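Local atomic coordinates of tRNA (guanine(6)-N2)-methyltransferase (Thermus thermophilus, PDB entry 3TMA), a protein that methylates the N2 atom of guanosine at position 6 of tRNA(Phe), using S-adenosyl-L-methionine as the methyl donor. Residues 210-215 with 231-236. Numbering follows the deposited sequence.
Sequences PFTGSG and VYAGDL
D235 and T212 meet where the glycine-rich loop that follows the first strand of the Rossmann-fold methyltransferase sheet crosses the end of the neighbouring parallel strand, 231-235. Two hydrogen bonds from successive loop amides define the crossing. T212 N donates to G234 O over 2.8 Å in a fairly straight bond, with the donor tilted 23° from the carbonyl plane. G213 N donates to D235 OD2 over 2.9 Å and reaches that oxygen from above the carboxylate, 53° out of its plane. The first torsion of D235 places CG anti to D235's own backbone N (chi1 -160°), which carries the carboxylate across to the loop; its second oxygen, OD1, accepts from D237 N, so both oxygens are engaged.

T212 lies against the strand with its two branches divided. The methyl CG2 sits over the G234 carbonyl, 3.4 Å from G234 O, and also meets D235 CB at 3.9 Å. OG1 turns instead toward A233, 3.7 Å from A233 CB, while its polar partner is D209 OD2. F258 and A218 touch both T212 and A233, which places this apolar side between strand 257-260 and helix 216-225.

The loop then makes a type II' turn from T212 to G215, with G213 at a positive phi, which favours glycine, and G215 becomes the N-cap of helix 216-225. The two amides bonded to the strand, T212 N and G213 N, come immediately before S214 and G215, which by similarity bind S-adenosyl-L-methionine. Within the turn, G215 N closes on T212 O at 3.0 Å.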
# COMPACT_ATOMS: atom_id res chain seq x y z
N PRO A 210 6.57 8.92 -15.98
CA PRO A 210 6.94 8.70 -17.38
C PRO A 210 6.41 7.39 -18.00
O PRO A 210 6.48 7.23 -19.23
CB PRO A 210 8.48 8.72 -17.35
CG PRO A 210 8.84 8.14 -15.96
CD PRO A 210 7.69 8.64 -15.05
N PHE A 211 5.89 6.47 -17.17
CA PHE A 211 5.24 5.25 -17.69
C PHE A 211 3.85 5.18 -17.08
O PHE A 211 3.61 4.40 -16.16
CB PHE A 211 6.02 3.97 -17.30
CG PHE A 211 7.46 3.97 -17.75
CD1 PHE A 211 7.79 3.52 -19.02
CD2 PHE A 211 8.48 4.40 -16.90
CE1 PHE A 211 9.14 3.52 -19.47
CE2 PHE A 211 9.84 4.43 -17.34
CZ PHE A 211 10.15 3.95 -18.63
N THR A 212 2.93 6.00 -17.54
CA THR A 212 1.80 6.28 -16.64
C THR A 212 0.75 5.17 -16.70
O THR A 212 0.03 4.96 -15.72
CB THR A 212 1.20 7.70 -16.85
OG1 THR A 212 0.36 8.03 -15.73
CG2 THR A 212 0.33 7.75 -18.11
N GLY A 213 0.67 4.45 -17.83
CA GLY A 213 -0.40 3.46 -18.04
C GLY A 213 -1.78 4.10 -17.89
O GLY A 213 -2.06 5.16 -18.48
N SER A 214 -2.65 3.50 -17.08
CA SER A 214 -3.97 4.07 -16.85
C SER A 214 -4.01 5.13 -15.73
O SER A 214 -5.08 5.61 -15.37
CB SER A 214 -4.99 2.95 -16.59
OG SER A 214 -4.45 2.06 -15.63
N GLY A 215 -2.84 5.56 -15.25
CA GLY A 215 -2.73 6.86 -14.61
C GLY A 215 -2.47 6.80 -13.11
O GLY A 215 -2.40 7.85 -12.49
N VAL A 231 1.73 18.34 -12.71
CA VAL A 231 1.93 16.88 -12.85
C VAL A 231 1.88 16.54 -14.34
O VAL A 231 0.94 16.95 -15.03
CB VAL A 231 0.84 16.06 -12.15
CG1 VAL A 231 1.04 14.54 -12.41
CG2 VAL A 231 0.89 16.33 -10.65
N TYR A 232 2.95 15.91 -14.83
CA TYR A 232 3.09 15.52 -16.24
C TYR A 232 3.07 13.98 -16.24
O TYR A 232 3.58 13.36 -15.31
CB TYR A 232 4.46 16.01 -16.77
CG TYR A 232 4.60 17.53 -16.80
CD1 TYR A 232 4.23 18.26 -17.93
CD2 TYR A 232 5.17 18.22 -15.72
CE1 TYR A 232 4.34 19.68 -17.94
CE2 TYR A 232 5.33 19.61 -15.75
CZ TYR A 232 4.89 20.33 -16.84
OH TYR A 232 5.03 21.70 -16.82
N ALA A 233 2.48 13.37 -17.27
CA ALA A 233 2.34 11.94 -17.27
C ALA A 233 2.34 11.49 -18.70
O ALA A 233 1.66 12.09 -19.54
CB ALA A 233 1.03 11.52 -16.59
N GLY A 234 3.08 10.42 -19.01
CA GLY A 234 3.25 10.04 -20.39
C GLY A 234 3.06 8.57 -20.61
O GLY A 234 3.36 7.75 -19.72
N ASP A 235 2.62 8.21 -21.81
CA ASP A 235 2.56 6.81 -22.18
C ASP A 235 2.43 6.69 -23.70
O ASP A 235 1.95 7.62 -24.37
CB ASP A 235 1.35 6.17 -21.50
CG ASP A 235 1.46 4.66 -21.43
OD1 ASP A 235 0.99 3.98 -22.39
OD2 ASP A 235 1.99 4.16 -20.40
N LEU A 236 2.76 5.52 -24.25
CA LEU A 236 2.56 5.31 -25.69
C LEU A 236 1.16 4.82 -26.06
O LEU A 236 0.73 4.99 -27.19
CB LEU A 236 3.64 4.36 -26.23
CG LEU A 236 4.97 5.08 -26.51
CD1 LEU A 236 6.08 4.11 -26.86
CD2 LEU A 236 4.80 6.10 -27.62